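Local coordinates for ATP/GTP-binding site-containing protein A (Brucella abortus, PDB 6NTR) that functions in the periplasm to maintain cell envelope integrity, at residues A[76-81]-A[96-101]; A[192-197]-A[205-210]. All coordinates share one frame; numbering follows the deposited sequence.

Both contacts join neighbouring antiparallel strands of hairpins in this beta-barrel-like protein, but they hold different elements: contact 1 pairs strand 78-87 with strand 90-102, contact 2 strand 187-195 with strand 207-214. They lie about 22 Å apart, centre to centre, and do not touch. Contact 1, farther from the centre of the chain, is partly buried: one face carries F79, F81 and A99 under neighbouring residues, the other a cluster of charged side chains. Contact 2 is a surface contact in which aromatic rings do most of the side-chain work, Y194 against Y207 on one face and F195 against P205 on the other. Acidic crowding thus marks the first, ring packing the second.

Contact 1 of 2, residues A[76-81]-A[96-101]; sequences GKDFRF and RGDAKL
F81 takes the crowded position between its backbone N and carbonyl carbon (chi1 58°), which lays its ring across the strand onto G97. G97 CA sits over the ring face in a CH-pi contact, 4.0 Å from the centroid, and the absence of a side chain lets the ring lie this close; F81 CE2 reaches A99 CB at 4.4 Å. On the opposite face of the strand pair from F81 and A99, D78 and D98 each turn CG away from the backbone N, and the two side chains cross at about a right angle, with their carboxylate planes 37° apart and D78 OD1 only 3.1 Å from D98 OD2. R80 is modelled in two conformers, and its long pairing of charges with D78 OD2, which lies well above the guanidinium plane, is therefore doubtful. The backbones are joined by G97 N to F81 O at 3.0 Å, A99 N to F79 O and, past the last bridge pair, a short bond of 2.6 Å from L101 N to K77 O. Around them, F79 stacks on F125, and F81 also meets L110, A151 and A155. Two acids so close would be expected to repel, which may raise the pKa of one of them.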
loop_
_atom_site.group_PDB
_atom_site.type_symbol
_atom_site.label_atom_id
_atom_site.label_comp_id
_atom_site.label_asym_id
_atom_site.label_seq_id
_atom_site.Cartn_x
_atom_site.Cartn_y
_atom_site.Cartn_z
ATOM N N GLY A 76 16.650 -6.313 -4.563
ATOM C CA GLY A 76 15.498 -5.662 -5.158
ATOM C C GLY A 76 15.347 -5.977 -6.627
ATOM O O GLY A 76 15.015 -5.086 -7.414
ATOM N N LYS A 77 15.619 -7.223 -7.025
ATOM C CA LYS A 77 15.404 -7.680 -8.391
ATOM C C LYS A 77 14.351 -8.771 -8.500
ATOM O O LYS A 77 13.937 -9.106 -9.615
ATOM C CB LYS A 77 16.720 -8.186 -9.010
ATOM C CG LYS A 77 17.595 -7.091 -9.614
ATOM C CD LYS A 77 18.684 -7.661 -10.515
ATOM C CE LYS A 77 19.295 -6.571 -11.393
ATOM N NZ LYS A 77 20.261 -7.096 -12.404
ATOM N N ASP A 78 13.899 -9.320 -7.394
ATOM C CA ASP A 78 12.851 -10.316 -7.433
ATOM C C ASP A 78 11.719 -9.895 -6.507
ATOM O O ASP A 78 11.927 -9.144 -5.551
ATOM C CB ASP A 78 13.386 -11.680 -7.031
ATOM C CG ASP A 78 12.350 -12.766 -7.177
ATOM O OD1 ASP A 78 11.754 -12.867 -8.275
ATOM O OD2 ASP A 78 12.094 -13.477 -6.179
ATOM N N PHE A 79 10.516 -10.391 -6.798
ATOM C CA PHE A 79 9.320 -9.987 -6.064
ATOM C C PHE A 79 8.291 -11.103 -6.187
ATOM O O PHE A 79 7.714 -11.289 -7.261
ATOM C CB PHE A 79 8.784 -8.664 -6.611
ATOM C CG PHE A 79 7.641 -8.091 -5.839
ATOM C CD1 PHE A 79 7.752 -7.838 -4.493
ATOM C CD2 PHE A 79 6.466 -7.757 -6.478
ATOM C CE1 PHE A 79 6.703 -7.288 -3.789
ATOM C CE2 PHE A 79 5.418 -7.210 -5.783
ATOM C CZ PHE A 79 5.537 -6.978 -4.434
ATOM N N ARG A 80 8.093 -11.862 -5.112
ATOM C CA ARG A 80 7.090 -12.920 -5.069
ATOM C C ARG A 80 5.814 -12.386 -4.427
ATOM O O ARG A 80 5.872 -11.668 -3.427
ATOM C CB ARG A 80 7.602 -14.137 -4.287
ATOM C CG ARG A 80 8.690 -14.957 -4.990
ATOM C CD ARG A 80 9.017 -16.266 -4.241
ATOM N NE ARG A 80 10.194 -16.152 -3.379
ATOM C CZ ARG A 80 11.428 -16.462 -3.760
ATOM N NH1 ARG A 80 11.649 -16.904 -4.989
ATOM N NH2 ARG A 80 12.440 -16.333 -2.911
ATOM N N PHE A 81 4.660 -12.749 -4.993
ATOM C CA PHE A 81 3.381 -12.185 -4.540
ATOM C C PHE A 81 2.176 -13.136 -4.644
ATOM O O PHE A 81 2.033 -13.860 -5.633
ATOM C CB PHE A 81 3.073 -10.886 -5.318
ATOM C CG PHE A 81 3.019 -11.053 -6.814
ATOM C CD1 PHE A 81 1.826 -11.355 -7.457
ATOM C CD2 PHE A 81 4.153 -10.869 -7.576
ATOM C CE1 PHE A 81 1.781 -11.486 -8.817
ATOM C CE2 PHE A 81 4.111 -11.008 -8.934
ATOM C CZ PHE A 81 2.927 -11.315 -9.557
ATOM N N ARG A 96 -1.540 -14.756 -8.044
ATOM C CA ARG A 96 -0.305 -15.335 -7.554
ATOM C C ARG A 96 0.679 -15.360 -8.703
ATOM O O ARG A 96 0.346 -15.841 -9.784
ATOM C CB ARG A 96 -0.549 -16.749 -7.025
ATOM C CG ARG A 96 0.613 -17.386 -6.244
ATOM C CD ARG A 96 0.378 -18.886 -6.154
ATOM N NE ARG A 96 -0.800 -19.199 -5.365
ATOM C CZ ARG A 96 -0.789 -19.454 -4.062
ATOM N NH1 ARG A 96 0.356 -19.535 -3.388
ATOM N NH2 ARG A 96 -1.938 -19.698 -3.447
ATOM N N GLY A 97 1.882 -14.854 -8.477
ATOM C CA GLY A 97 2.875 -14.923 -9.527
ATOM C C GLY A 97 4.238 -14.454 -9.073
ATOM O O GLY A 97 4.538 -14.373 -7.881
ATOM N N ASP A 98 5.071 -14.172 -10.067
ATOM C CA ASP A 98 6.419 -13.698 -9.840
ATOM C C ASP A 98 6.763 -12.589 -10.818
ATOM O O ASP A 98 6.173 -12.470 -11.893
ATOM C CB ASP A 98 7.434 -14.820 -9.979
ATOM C CG ASP A 98 8.775 -14.442 -9.404
ATOM O OD1 ASP A 98 8.866 -14.359 -8.162
ATOM O OD2 ASP A 98 9.723 -14.188 -10.186
ATOM N N ALA A 99 7.742 -11.779 -10.431
ATOM C CA ALA A 99 8.306 -10.788 -11.333
ATOM C C ALA A 99 9.789 -10.623 -11.032
ATOM O O ALA A 99 10.223 -10.754 -9.883
ATOM C CB ALA A 99 7.592 -9.443 -11.212
ATOM N N LYS A 100 10.577 -10.337 -12.056
ATOM C CA LYS A 100 12.006 -10.159 -11.865
ATOM C C LYS A 100 12.514 -8.943 -12.606
ATOM O O LYS A 100 11.989 -8.583 -13.650
ATOM C CB LYS A 100 12.763 -11.388 -12.366
ATOM C CG LYS A 100 14.236 -11.412 -12.007
ATOM C CD LYS A 100 14.979 -12.454 -12.824
ATOM C CE LYS A 100 16.488 -12.308 -12.710
ATOM N NZ LYS A 100 16.906 -11.596 -11.477
ATOM N N LEU A 101 13.542 -8.314 -12.063
ATOM C CA LEU A 101 14.113 -7.180 -12.743
ATOM C C LEU A 101 15.369 -7.655 -13.447
ATOM O O LEU A 101 16.418 -7.804 -12.842
ATOM C CB LEU A 101 14.438 -6.047 -11.770
ATOM C CG LEU A 101 13.301 -5.169 -11.234
ATOM C CD1 LEU A 101 13.832 -4.022 -10.400
ATOM C CD2 LEU A 101 12.352 -4.677 -12.308
#

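Contact 2 of 2, residues A[192-197]-A[205-210]; sequences IAYFDD and PIYRIN
The Y194 ring receives the edge of Y207 on one face, an edge-to-face pair with centroids 5.0 Å apart and planes at 61°. Y207 CD2 comes closest, 3.3 Å from Y194 CD1, and I209 CG2 lies at the edge of the Y194 ring, near its plane. On the opposite face of the strand pair, F195 has P205 over one side of its ring: the proline CB stands 3.6 Å from the centroid in a CH-pi contact. With CG anti to the carbonyl carbon (chi1 -63°), F195 brings its ring back alongside the proline although its CB points away from the partner strand. A193 CB packs against P205 CB at 4.0 Å. I192 and I209 exchange two backbone hydrogen bonds, I192 N to I209 O being 2.9 Å, and Y194 N binds Y207 O at 2.8 Å; beyond them the bond from I206 N to Y194 O is weak. Further strands flank the pair: A193 bonds through its backbone to T162 of strand 159-165, and R208 to D225 of strand 222-225. Y194 OH is hydrogen-bonded to a glycerol, probably from the crystallisation liquor. Ring contacts therefore give both faces of this hairpin an apolar grip.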
loop_
_atom_site.group_PDB
_atom_site.type_symbol
_atom_site.label_atom_id
_atom_site.label_comp_id
_atom_site.label_asym_id
_atom_site.label_seq_id
_atom_site.Cartn_x
_atom_site.Cartn_y
_atom_site.Cartn_z
ATOM N N ILE A 192 0.595 10.062 -2.286
ATOM C CA ILE A 192 0.978 9.327 -3.482
ATOM C C ILE A 192 -0.256 9.205 -4.360
ATOM O O ILE A 192 -1.283 8.679 -3.917
ATOM C CB ILE A 192 1.566 7.953 -3.138
ATOM C CG1 ILE A 192 2.741 8.133 -2.177
ATOM C CG2 ILE A 192 2.013 7.255 -4.386
ATOM C CD1 ILE A 192 3.573 6.899 -1.969
ATOM N N ALA A 193 -0.172 9.727 -5.583
ATOM C CA ALA A 193 -1.239 9.603 -6.565
ATOM C C ALA A 193 -0.813 8.608 -7.629
ATOM O O ALA A 193 0.308 8.686 -8.135
ATOM C CB ALA A 193 -1.578 10.946 -7.205
ATOM N N TYR A 194 -1.711 7.685 -7.959
ATOM C CA TYR A 194 -1.413 6.552 -8.814
ATOM C C TYR A 194 -2.086 6.775 -10.156
ATOM O O TYR A 194 -3.289 7.037 -10.215
ATOM C CB TYR A 194 -1.899 5.246 -8.172
ATOM C CG TYR A 194 -1.096 4.723 -6.974
ATOM C CD1 TYR A 194 -1.112 5.379 -5.757
ATOM C CD2 TYR A 194 -0.392 3.525 -7.048
ATOM C CE1 TYR A 194 -0.413 4.897 -4.673
ATOM C CE2 TYR A 194 0.306 3.031 -5.958
ATOM C CZ TYR A 194 0.288 3.725 -4.774
ATOM O OH TYR A 194 0.977 3.247 -3.684
ATOM N N PHE A 195 -1.290 6.698 -11.203
ATOM C CA PHE A 195 -1.764 6.942 -12.540
ATOM C C PHE A 195 -1.403 5.822 -13.468
ATOM O O PHE A 195 -0.343 5.231 -13.374
ATOM C CB PHE A 195 -1.125 8.229 -13.116
ATOM C CG PHE A 195 -1.477 9.478 -12.377
ATOM C CD1 PHE A 195 -2.658 10.116 -12.612
ATOM C CD2 PHE A 195 -0.619 10.010 -11.462
ATOM C CE1 PHE A 195 -2.989 11.254 -11.934
ATOM C CE2 PHE A 195 -0.941 11.148 -10.776
ATOM C CZ PHE A 195 -2.131 11.769 -11.009
ATOM N N ASP A 196 -2.304 5.563 -14.386
ATOM C CA ASP A 196 -2.026 4.588 -15.389
ATOM C C ASP A 196 -2.190 5.268 -16.716
ATOM O O ASP A 196 -3.092 6.055 -16.928
ATOM C CB ASP A 196 -2.892 3.342 -15.301
ATOM C CG ASP A 196 -2.309 2.210 -16.084
ATOM O OD1 ASP A 196 -1.081 2.066 -16.077
ATOM O OD2 ASP A 196 -3.061 1.482 -16.727
ATOM N N ASP A 197 -1.281 4.938 -17.600
ATOM C CA ASP A 197 -1.231 5.486 -18.932
ATOM C C ASP A 197 -2.444 5.175 -19.782
ATOM O O ASP A 197 -2.877 6.002 -20.563
ATOM C CB ASP A 197 0.010 4.974 -19.671
ATOM C CG ASP A 197 0.852 4.049 -18.836
ATOM O OD1 ASP A 197 1.065 4.360 -17.659
ATOM O OD2 ASP A 197 1.289 3.019 -19.349
ATOM N N PRO A 205 -6.155 10.553 -11.127
ATOM C CA PRO A 205 -5.375 9.360 -10.783
ATOM C C PRO A 205 -6.350 8.211 -10.493
ATOM O O PRO A 205 -7.463 8.489 -10.075
ATOM C CB PRO A 205 -4.612 9.776 -9.537
ATOM C CG PRO A 205 -5.525 10.671 -8.825
ATOM C CD PRO A 205 -6.256 11.429 -9.874
ATOM N N ILE A 206 -5.962 6.964 -10.715
ATOM C CA ILE A 206 -6.866 5.856 -10.442
ATOM C C ILE A 206 -7.076 5.686 -8.944
ATOM O O ILE A 206 -8.118 5.191 -8.514
ATOM C CB ILE A 206 -6.338 4.564 -11.081
ATOM C CG1 ILE A 206 -4.964 4.254 -10.509
ATOM C CG2 ILE A 206 -6.285 4.686 -12.602
ATOM C CD1 ILE A 206 -4.281 3.136 -11.185
ATOM N N TYR A 207 -6.123 6.118 -8.131
ATOM C CA TYR A 207 -6.208 5.952 -6.692
ATOM C C TYR A 207 -5.226 6.935 -6.075
ATOM O O TYR A 207 -4.196 7.251 -6.666
ATOM C CB TYR A 207 -5.915 4.490 -6.305
ATOM C CG TYR A 207 -5.369 4.223 -4.918
ATOM C CD1 TYR A 207 -6.220 4.022 -3.837
ATOM C CD2 TYR A 207 -4.011 4.093 -4.701
ATOM C CE1 TYR A 207 -5.717 3.747 -2.566
ATOM C CE2 TYR A 207 -3.507 3.824 -3.440
ATOM C CZ TYR A 207 -4.356 3.655 -2.384
ATOM O OH TYR A 207 -3.828 3.388 -1.147
ATOM N N ARG A 208 -5.563 7.437 -4.898
ATOM C CA ARG A 208 -4.723 8.415 -4.233
ATOM C C ARG A 208 -4.746 8.173 -2.734
ATOM O O ARG A 208 -5.824 8.010 -2.156
ATOM C CB ARG A 208 -5.210 9.824 -4.536
ATOM C CG ARG A 208 -4.339 10.893 -3.937
ATOM C CD ARG A 208 -4.563 12.211 -4.631
ATOM N NE ARG A 208 -5.877 12.762 -4.336
ATOM C CZ ARG A 208 -6.272 13.163 -3.134
ATOM N NH1 ARG A 208 -5.454 13.113 -2.090
ATOM N NH2 ARG A 208 -7.495 13.631 -2.981
ATOM N N ILE A 209 -3.577 8.194 -2.124
ATOM C CA ILE A 209 -3.455 8.001 -0.704
ATOM C C ILE A 209 -2.599 9.048 -0.021
ATOM O O ILE A 209 -1.538 9.365 -0.482
ATOM C CB ILE A 209 -2.881 6.604 -0.382
ATOM C CG1 ILE A 209 -2.861 6.378 1.114
ATOM C CG2 ILE A 209 -1.472 6.455 -0.889
ATOM C CD1 ILE A 209 -2.407 4.998 1.529
ATOM N N ASN A 210 -3.070 9.538 1.105
ATOM C CA ASN A 210 -2.342 10.490 1.892
ATOM C C ASN A 210 -1.950 9.830 3.190
ATOM O O ASN A 210 -2.770 9.236 3.830
ATOM C CB ASN A 210 -3.214 11.691 2.219
ATOM C CG ASN A 210 -3.707 12.394 0.997
ATOM O OD1 ASN A 210 -4.628 11.952 0.339
ATOM N ND2 ASN A 210 -3.092 13.510 0.689
#